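Local structure of ADP-ribosylating toxin CARDS (Mycoplasma pneumoniae, 4TLV) at residues Phe315-Leu328 / Gln430-Val442. The protein transfers the ADP-ribosyl group of NAD(+) to multiple target proteins in vitro, vacuolates mammalian cells and disrupts the integrity of tracheal epithelium. Sequence-based numbering, arbitrary orientation.
Sequences FFWDVYQRICLKDL and QFVTMRAASTFFV
Met434 lies over one face of the Trp317 indole: its CG stands 3.4 Å from the centroid of the six-membered ring, only 5° off the ring normal, in a CH-pi contact. SD, carried on an extended chi2 (168°), also lies over that ring in a Met-aromatic contact, and a bend at chi3 (-90°) turns CE to Trp317 CH2. The ring's edge meets the carbonyl of Val432, Trp317 CZ3 to Val432 O being 3.4 Å. Arg435 N donates a nearly straight hydrogen bond to Trp317 O (2.9 Å), and its guanidinium lies nearly parallel to the Phe316 ring, with Phe316 CB against one guanidinium face; Arg435 NH2 also hydrogen-bonds to Glu273 O. The hairpin of strands 315-317 and 323-325, part of the D2 beta-trefoil, thus packs against the chain that leads from D2 into D3. At the hairpin's type I turn, Asp318 OD2 takes Arg322 NE (2.8 Å) through its syn lone pair and NH2 from the same side, tilted out of the carboxylate plane. This salt bridge fixes the guanidinium, whose NH2 reaches Thr439 O (2.9 Å) in the guanidinium plane; a water links NH1 to Thr439 OG1 and Phe441 N. Ala437 CB abuts the Tyr320 ring edge at CE2 (3.4 Å), and Tyr320 OH meets the edge of Phe440.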
ATOM      1  N   PHE A 315       1.832  18.178  -6.863  1.00 11.69           N
ATOM      2  CA  PHE A 315       1.364  16.973  -6.187  1.00 11.08           C
ATOM      3  C   PHE A 315       1.188  15.839  -7.184  1.00 10.00           C
ATOM      4  O   PHE A 315       1.064  16.074  -8.385  1.00 12.01           O
ATOM      5  CB  PHE A 315       0.024  17.209  -5.474  1.00 10.77           C
ATOM      6  CG  PHE A 315       0.082  18.280  -4.407  1.00 14.64           C
ATOM      7  CD1 PHE A 315      -0.008  19.620  -4.757  1.00 15.44           C
ATOM      8  CD2 PHE A 315       0.233  17.948  -3.074  1.00 14.52           C
ATOM      9  CE1 PHE A 315       0.050  20.618  -3.799  1.00 16.50           C
ATOM     10  CE2 PHE A 315       0.296  18.944  -2.095  1.00 14.63           C
ATOM     11  CZ  PHE A 315       0.203  20.285  -2.466  1.00 13.45           C
ATOM     12  N   PHE A 316       1.184  14.610  -6.676  1.00 11.56           N
ATOM     13  CA  PHE A 316       0.800  13.466  -7.485  1.00 10.90           C
ATOM     14  C   PHE A 316      -0.012  12.491  -6.653  1.00 10.26           C
ATOM     15  O   PHE A 316       0.099  12.460  -5.425  1.00 13.15           O
ATOM     16  CB  PHE A 316       2.027  12.785  -8.120  1.00 12.12           C
ATOM     17  CG  PHE A 316       3.020  12.243  -7.125  1.00 11.25           C
ATOM     18  CD1 PHE A 316       2.856  10.968  -6.592  1.00 13.48           C
ATOM     19  CD2 PHE A 316       4.153  12.970  -6.781  1.00 11.96           C
ATOM     20  CE1 PHE A 316       3.784  10.448  -5.690  1.00 14.11           C
ATOM     21  CE2 PHE A 316       5.094  12.453  -5.884  1.00 13.00           C
ATOM     22  CZ  PHE A 316       4.896  11.191  -5.331  1.00 13.76           C
ATOM     23  N   TRP A 317      -0.836  11.700  -7.331  1.00  9.21           N
ATOM     24  CA  TRP A 317      -1.668  10.702  -6.690  1.00  9.84           C
ATOM     25  C   TRP A 317      -1.027   9.365  -7.062  1.00 11.55           C
ATOM     26  O   TRP A 317      -0.860   9.075  -8.248  1.00 11.24           O
ATOM     27  CB  TRP A 317      -3.088  10.813  -7.250  1.00 11.04           C
ATOM     28  CG  TRP A 317      -4.129   9.911  -6.618  1.00  9.83           C
ATOM     29  CD1 TRP A 317      -4.223   9.545  -5.307  1.00  8.55           C
ATOM     30  CD2 TRP A 317      -5.230   9.303  -7.288  1.00 10.10           C
ATOM     31  NE1 TRP A 317      -5.312   8.708  -5.124  1.00 10.33           N
ATOM     32  CE2 TRP A 317      -5.952   8.562  -6.326  1.00 11.06           C
ATOM     33  CE3 TRP A 317      -5.680   9.309  -8.617  1.00 12.29           C
ATOM     34  CZ2 TRP A 317      -7.085   7.815  -6.656  1.00 12.50           C
ATOM     35  CZ3 TRP A 317      -6.809   8.587  -8.937  1.00 14.09           C
ATOM     36  CH2 TRP A 317      -7.499   7.843  -7.960  1.00 12.24           C
ATOM     37  N   ASP A 318      -0.647   8.572  -6.061  1.00 11.00           N
ATOM     38  CA  ASP A 318       0.074   7.314  -6.320  1.00 11.53           C
ATOM     39  C   ASP A 318      -0.790   6.052  -6.158  1.00 12.08           C
ATOM     40  O   ASP A 318      -1.967   6.131  -5.827  1.00  9.32           O
ATOM     41  CB  ASP A 318       1.371   7.224  -5.482  1.00  9.28           C
ATOM     42  CG  ASP A 318       1.114   6.950  -3.989  1.00  8.63           C
ATOM     43  OD1 ASP A 318       0.029   6.461  -3.609  1.00  9.94           O
ATOM     44  OD2 ASP A 318       2.030   7.214  -3.186  1.00 12.39           O
ATOM     45  N   VAL A 319      -0.196   4.884  -6.405  1.00  9.53           N
ATOM     46  CA  VAL A 319      -0.954   3.637  -6.438  1.00  9.59           C
ATOM     47  C   VAL A 319      -1.361   3.140  -5.056  1.00  8.35           C
ATOM     48  O   VAL A 319      -2.167   2.215  -4.952  1.00  9.73           O
ATOM     49  CB  VAL A 319      -0.162   2.515  -7.133  1.00 11.01           C
ATOM     50  CG1 VAL A 319      -0.213   2.696  -8.660  1.00 12.47           C
ATOM     51  CG2 VAL A 319       1.281   2.497  -6.612  1.00 10.07           C
ATOM     52  N   TYR A 320      -0.832   3.772  -4.007  1.00  8.78           N
ATOM     53  CA  TYR A 320      -1.312   3.517  -2.640  1.00  8.34           C
ATOM     54  C   TYR A 320      -2.476   4.453  -2.328  1.00 11.39           C
ATOM     55  O   TYR A 320      -2.978   4.476  -1.210  1.00 13.12           O
ATOM     56  CB  TYR A 320      -0.182   3.732  -1.619  1.00 10.89           C
ATOM     57  CG  TYR A 320       0.942   2.741  -1.777  1.00 10.76           C
ATOM     58  CD1 TYR A 320       0.798   1.431  -1.350  1.00 12.67           C
ATOM     59  CD2 TYR A 320       2.131   3.105  -2.367  1.00 11.79           C
ATOM     60  CE1 TYR A 320       1.825   0.502  -1.521  1.00 13.91           C
ATOM     61  CE2 TYR A 320       3.152   2.189  -2.538  1.00 13.08           C
ATOM     62  CZ  TYR A 320       2.987   0.888  -2.113  1.00 16.20           C
ATOM     63  OH  TYR A 320       4.014  -0.019  -2.271  1.00 20.87           O
ATOM     64  N   GLN A 321      -2.897   5.209  -3.339  1.00 10.38           N
ATOM     65  CA  GLN A 321      -3.977   6.196  -3.212  1.00  9.47           C
ATOM     66  C   GLN A 321      -3.592   7.494  -2.491  1.00  9.61           C
ATOM     67  O   GLN A 321      -4.472   8.266  -2.110  1.00  9.69           O
ATOM     68  CB  GLN A 321      -5.236   5.585  -2.559  1.00 11.47           C
ATOM     69  CG  GLN A 321      -5.871   4.456  -3.351  1.00 13.29           C
ATOM     70  CD  GLN A 321      -7.187   3.966  -2.739  1.00 14.51           C
ATOM     71  OE1 GLN A 321      -7.173   2.757  -2.208  1.00 13.99           O
ATOM     72  NE2 GLN A 321      -8.200   4.684  -2.732  1.00 13.02           N
ATOM     73  N   ARG A 322      -2.293   7.747  -2.320  1.00  9.71           N
ATOM     74  CA  ARG A 322      -1.857   8.912  -1.569  1.00 11.60           C
ATOM     75  C   ARG A 322      -1.687  10.099  -2.492  1.00 10.85           C
ATOM     76  O   ARG A 322      -1.279   9.952  -3.642  1.00 10.59           O
ATOM     77  CB  ARG A 322      -0.533   8.636  -0.860  1.00 11.30           C
ATOM     78  CG  ARG A 322      -0.553   7.378   0.029  1.00 11.62           C
ATOM     79  CD  ARG A 322       0.846   7.135   0.633  1.00  9.40           C
ATOM     80  NE  ARG A 322       1.829   6.793  -0.387  1.00  9.78           N
ATOM     81  CZ  ARG A 322       3.033   6.290  -0.114  1.00 14.06           C
ATOM     82  NH1 ARG A 322       3.384   6.075   1.148  1.00  8.83           N
ATOM     83  NH2 ARG A 322       3.905   6.034  -1.097  1.00 10.94           N
ATOM     84  N   ILE A 323      -2.008  11.279  -1.993  1.00 11.25           N
ATOM     85  CA  ILE A 323      -1.678  12.495  -2.728  1.00 10.03           C
ATOM     86  C   ILE A 323      -0.430  13.084  -2.077  1.00 12.97           C
ATOM     87  O   ILE A 323      -0.490  13.563  -0.941  1.00 12.17           O
ATOM     88  CB  ILE A 323      -2.846  13.515  -2.661  1.00 10.59           C
ATOM     89  CG1 ILE A 323      -4.113  12.895  -3.248  1.00 13.46           C
ATOM     90  CG2 ILE A 323      -2.472  14.805  -3.387  1.00 11.22           C
ATOM     91  CD1 ILE A 323      -5.405  13.650  -2.872  1.00 17.97           C
ATOM     92  N   CYS A 324       0.702  13.025  -2.776  1.00 11.07           N
ATOM     93  CA  CYS A 324       1.991  13.386  -2.192  1.00 11.51           C
ATOM     94  C   CYS A 324       2.543  14.668  -2.792  1.00 11.80           C
ATOM     95  O   CYS A 324       2.355  14.926  -3.987  1.00 12.62           O
ATOM     96  CB  CYS A 324       3.032  12.296  -2.455  1.00 10.58           C
ATOM     97  SG  CYS A 324       2.582  10.625  -1.997  1.00 17.13           S
ATOM     98  N   LEU A 325       3.251  15.447  -1.970  1.00 11.04           N
ATOM     99  CA  LEU A 325       4.052  16.570  -2.457  1.00 14.59           C
ATOM    100  C   LEU A 325       5.214  15.998  -3.246  1.00 15.45           C
ATOM    101  O   LEU A 325       5.778  14.978  -2.858  1.00 13.68           O
ATOM    102  CB  LEU A 325       4.640  17.371  -1.301  1.00 17.03           C
ATOM    103  CG  LEU A 325       3.973  18.660  -0.853  1.00 22.76           C
ATOM    104  CD1 LEU A 325       4.832  19.344   0.234  1.00 18.54           C
ATOM    105  CD2 LEU A 325       3.736  19.599  -2.040  1.00 15.56           C
ATOM    106  N   LYS A 326       5.588  16.661  -4.336  1.00 12.65           N
ATOM    107  CA  LYS A 326       6.648  16.161  -5.198  1.00 14.34           C
ATOM    108  C   LYS A 326       7.981  15.975  -4.480  1.00 15.20           C
ATOM    109  O   LYS A 326       8.603  14.924  -4.611  1.00 15.95           O
ATOM    110  CB  LYS A 326       6.855  17.082  -6.412  1.00 14.03           C
ATOM    111  CG  LYS A 326       8.077  16.728  -7.266  1.00 17.17           C
ATOM    112  CD  LYS A 326       8.292  17.791  -8.354  1.00 17.13           C
ATOM    113  CE  LYS A 326       9.598  17.594  -9.094  1.00 25.09           C
ATOM    114  NZ  LYS A 326       9.631  16.277  -9.766  1.00 28.46           N
ATOM    115  N   ASP A 327       8.439  16.985  -3.749  1.00 14.30           N
ATOM    116  CA  ASP A 327       9.816  16.951  -3.235  1.00 16.29           C
ATOM    117  C   ASP A 327       9.927  16.363  -1.827  1.00 17.89           C
ATOM    118  O   ASP A 327       9.054  16.557  -0.978  1.00 15.55           O
ATOM    119  CB  ASP A 327      10.458  18.343  -3.241  1.00 20.32           C
ATOM    120  CG  ASP A 327      10.633  18.899  -4.648  1.00 21.76           C
ATOM    121  OD1 ASP A 327      11.305  18.246  -5.473  1.00 23.70           O
ATOM    122  OD2 ASP A 327      10.086  19.984  -4.918  1.00 24.37           O
ATOM    123  N   LEU A 328      11.027  15.662  -1.590  1.00 17.71           N
ATOM    124  CA  LEU A 328      11.383  15.208  -0.244  1.00 17.05           C
ATOM    125  C   LEU A 328      11.864  16.368   0.609  1.00 20.17           C
ATOM    126  O   LEU A 328      12.407  17.348   0.090  1.00 20.77           O
ATOM    127  CB  LEU A 328      12.511  14.173  -0.338  1.00 16.11           C
ATOM    128  CG  LEU A 328      12.175  12.941  -1.181  1.00 17.22           C
ATOM    129  CD1 LEU A 328      13.353  11.958  -1.187  1.00 21.97           C
ATOM    130  CD2 LEU A 328      10.915  12.245  -0.631  1.00 18.36           C
ATOM    131  N   GLN A 430      -3.193  13.720 -16.085  1.00  9.88           N
ATOM    132  CA  GLN A 430      -2.595  12.571 -15.397  1.00 15.27           C
ATOM    133  C   GLN A 430      -2.691  12.676 -13.877  1.00 12.23           C
ATOM    134  O   GLN A 430      -2.570  11.677 -13.180  1.00 11.94           O
ATOM    135  CB  GLN A 430      -1.152  12.306 -15.848  1.00 10.18           C
ATOM    136  CG  GLN A 430      -0.139  13.304 -15.325  1.00 14.46           C
ATOM    137  CD  GLN A 430       1.243  12.964 -15.816  1.00 17.87           C
ATOM    138  OE1 GLN A 430       2.137  12.643 -14.892  1.00 14.48           O
ATOM    139  NE2 GLN A 430       1.499  12.963 -17.029  1.00 14.12           N
ATOM    140  N   PHE A 431      -2.951  13.868 -13.353  1.00 12.66           N
ATOM    141  CA  PHE A 431      -3.105  13.966 -11.910  1.00 14.54           C
ATOM    142  C   PHE A 431      -4.167  13.007 -11.374  1.00 12.99           C
ATOM    143  O   PHE A 431      -3.992  12.395 -10.317  1.00 13.61           O
ATOM    144  CB  PHE A 431      -3.415  15.387 -11.418  1.00  9.83           C
ATOM    145  CG  PHE A 431      -3.520  15.456  -9.928  1.00 10.68           C
ATOM    146  CD1 PHE A 431      -2.392  15.306  -9.150  1.00 13.52           C
ATOM    147  CD2 PHE A 431      -4.748  15.591  -9.300  1.00 12.13           C
ATOM    148  CE1 PHE A 431      -2.484  15.328  -7.756  1.00 11.55           C
ATOM    149  CE2 PHE A 431      -4.831  15.624  -7.925  1.00 15.39           C
ATOM    150  CZ  PHE A 431      -3.693  15.483  -7.157  1.00 12.55           C
ATOM    151  N   VAL A 432      -5.271  12.857 -12.105  1.00 12.47           N
ATOM    152  CA  VAL A 432      -6.374  12.039 -11.618  1.00 12.23           C
ATOM    153  C   VAL A 432      -6.237  10.555 -11.978  1.00 11.69           C
ATOM    154  O   VAL A 432      -7.234   9.840 -12.120  1.00 12.53           O
ATOM    155  CB  VAL A 432      -7.742  12.614 -12.053  1.00 14.07           C
ATOM    156  CG1 VAL A 432      -7.909  14.028 -11.471  1.00 13.75           C
ATOM    157  CG2 VAL A 432      -7.862  12.628 -13.570  1.00 13.39           C
ATOM    158  N   THR A 433      -4.986  10.103 -12.087  1.00  9.81           N
ATOM    159  CA  THR A 433      -4.649   8.703 -12.270  1.00  9.77           C
ATOM    160  C   THR A 433      -3.562   8.344 -11.253  1.00 11.55           C
ATOM    161  O   THR A 433      -2.880   9.213 -10.751  1.00 11.72           O
ATOM    162  CB  THR A 433      -4.112   8.429 -13.689  1.00 11.23           C
ATOM    163  OG1 THR A 433      -2.870   9.105 -13.867  1.00 13.26           O
ATOM    164  CG2 THR A 433      -5.116   8.933 -14.750  1.00 11.94           C
ATOM    165  N   MET A 434      -3.395   7.063 -10.960  1.00 11.55           N
ATOM    166  CA  MET A 434      -2.473   6.654  -9.908  1.00 10.22           C
ATOM    167  C   MET A 434      -1.124   6.223 -10.480  1.00 10.02           C
ATOM    168  O   MET A 434      -1.023   5.195 -11.141  1.00 12.28           O
ATOM    169  CB  MET A 434      -3.112   5.533  -9.067  1.00 11.28           C
ATOM    170  CG  MET A 434      -4.235   6.017  -8.174  1.00 14.45           C
ATOM    171  SD  MET A 434      -5.174   4.650  -7.483  1.00 19.92           S
ATOM    172  CE  MET A 434      -6.406   4.441  -8.724  1.00 18.44           C
ATOM    173  N   ARG A 435      -0.088   7.012 -10.207  1.00  8.62           N
ATOM    174  CA  ARG A 435       1.241   6.767 -10.756  1.00 10.36           C
ATOM    175  C   ARG A 435       2.024   5.881  -9.789  1.00 12.13           C
ATOM    176  O   ARG A 435       1.628   5.705  -8.634  1.00  8.97           O
ATOM    177  CB  ARG A 435       1.997   8.086 -10.955  1.00 10.15           C
ATOM    178  CG  ARG A 435       2.438   8.778  -9.651  1.00 11.70           C
ATOM    179  CD  ARG A 435       3.552   9.855  -9.901  1.00 11.61           C
ATOM    180  NE  ARG A 435       3.082  10.901 -10.820  1.00 16.49           N
ATOM    181  CZ  ARG A 435       3.781  11.977 -11.178  1.00 20.02           C
ATOM    182  NH1 ARG A 435       4.988  12.181 -10.676  1.00 12.09           N
ATOM    183  NH2 ARG A 435       3.247  12.867 -12.023  1.00 19.63           N
ATOM    184  N   ALA A 436       3.129   5.320 -10.265  1.00 10.88           N
ATOM    185  CA  ALA A 436       3.985   4.506  -9.411  1.00 13.65           C
ATOM    186  C   ALA A 436       4.474   5.322  -8.205  1.00 12.85           C
ATOM    187  O   ALA A 436       4.691   6.526  -8.300  1.00 11.90           O
ATOM    188  CB  ALA A 436       5.172   3.932 -10.219  1.00 10.84           C
ATOM    189  N   ALA A 437       4.633   4.651  -7.073  1.00 11.63           N
ATOM    190  CA  ALA A 437       5.022   5.298  -5.832  1.00 13.39           C
ATOM    191  C   ALA A 437       6.518   5.581  -5.789  1.00 13.67           C
ATOM    192  O   ALA A 437       7.292   4.930  -6.479  1.00 15.18           O
ATOM    193  CB  ALA A 437       4.622   4.414  -4.654  1.00 10.84           C
ATOM    194  N   SER A 438       6.921   6.544  -4.967  1.00 11.82           N
ATOM    195  CA  SER A 438       8.332   6.934  -4.893  1.00 14.60           C
ATOM    196  C   SER A 438       8.972   6.636  -3.541  1.00 13.04           C
ATOM    197  O   SER A 438      10.199   6.595  -3.436  1.00 15.07           O
ATOM    198  CB  SER A 438       8.507   8.413  -5.229  1.00 17.16           C
ATOM    199  OG  SER A 438       7.998   9.217  -4.184  1.00 20.75           O
ATOM    200  N   THR A 439       8.145   6.446  -2.516  1.00 12.07           N
ATOM    201  CA  THR A 439       8.628   5.980  -1.213  1.00 13.66           C
ATOM    202  C   THR A 439       7.733   4.888  -0.662  1.00 14.20           C
ATOM    203  O   THR A 439       6.546   4.799  -1.004  1.00 12.41           O
ATOM    204  CB  THR A 439       8.749   7.109  -0.168  1.00 11.25           C
ATOM    205  OG1 THR A 439       7.446   7.616   0.168  1.00 12.50           O
ATOM    206  CG2 THR A 439       9.685   8.238  -0.688  1.00 11.61           C
ATOM    207  N   PHE A 440       8.312   4.053   0.194  1.00 11.14           N
ATOM    208  CA  PHE A 440       7.635   2.841   0.642  1.00 11.46           C
ATOM    209  C   PHE A 440       7.775   2.655   2.151  1.00 10.65           C
ATOM    210  O   PHE A 440       8.276   1.637   2.625  1.00 16.27           O
ATOM    211  CB  PHE A 440       8.216   1.658  -0.120  1.00 11.40           C
ATOM    212  CG  PHE A 440       8.152   1.832  -1.611  1.00 12.41           C
ATOM    213  CD1 PHE A 440       9.176   2.472  -2.295  1.00 13.33           C
ATOM    214  CD2 PHE A 440       7.060   1.381  -2.324  1.00 11.01           C
ATOM    215  CE1 PHE A 440       9.122   2.644  -3.666  1.00 17.13           C
ATOM    216  CE2 PHE A 440       6.997   1.558  -3.706  1.00 14.11           C
ATOM    217  CZ  PHE A 440       8.018   2.196  -4.371  1.00 13.42           C
ATOM    218  N   PHE A 441       7.333   3.659   2.901  1.00  9.43           N
ATOM    219  CA  PHE A 441       7.414   3.628   4.361  1.00 10.72           C
ATOM    220  C   PHE A 441       6.160   3.013   4.965  1.00 14.15           C
ATOM    221  O   PHE A 441       5.044   3.374   4.580  1.00 11.65           O
ATOM    222  CB  PHE A 441       7.551   5.049   4.926  1.00 10.50           C
ATOM    223  CG  PHE A 441       8.654   5.862   4.302  1.00 13.85           C
ATOM    224  CD1 PHE A 441       9.818   5.257   3.834  1.00 12.06           C
ATOM    225  CD2 PHE A 441       8.536   7.246   4.225  1.00 10.88           C
ATOM    226  CE1 PHE A 441      10.841   6.026   3.267  1.00 15.34           C
ATOM    227  CE2 PHE A 441       9.557   8.021   3.675  1.00 13.83           C
ATOM    228  CZ  PHE A 441      10.707   7.406   3.198  1.00 16.07           C
ATOM    229  N   VAL A 442       6.342   2.090   5.910  1.00 11.74           N
ATOM    230  CA  VAL A 442       5.221   1.533   6.682  1.00  9.66           C
ATOM    231  C   VAL A 442       5.226   2.143   8.074  1.00 10.82           C
ATOM    232  O   VAL A 442       6.280   2.215   8.716  1.00 11.58           O
ATOM    233  CB  VAL A 442       5.323  -0.010   6.864  1.00 11.87           C
ATOM    234  CG1 VAL A 442       4.100  -0.536   7.635  1.00  9.51           C
ATOM    235  CG2 VAL A 442       5.447  -0.702   5.518  1.00 12.88           C
TER
HETATM  236  O   HOH W   1      -1.202  11.488 -10.124  1.00 14.01           O
HETATM  237  O   HOH W   2       4.797   7.858  -3.605  1.00 12.80           O
HETATM  238  O   HOH W   3       6.097   6.018   2.043  1.00 13.15           O
HETATM  239  O   HOH W   4       8.962  11.794  -4.263  1.00 32.06           O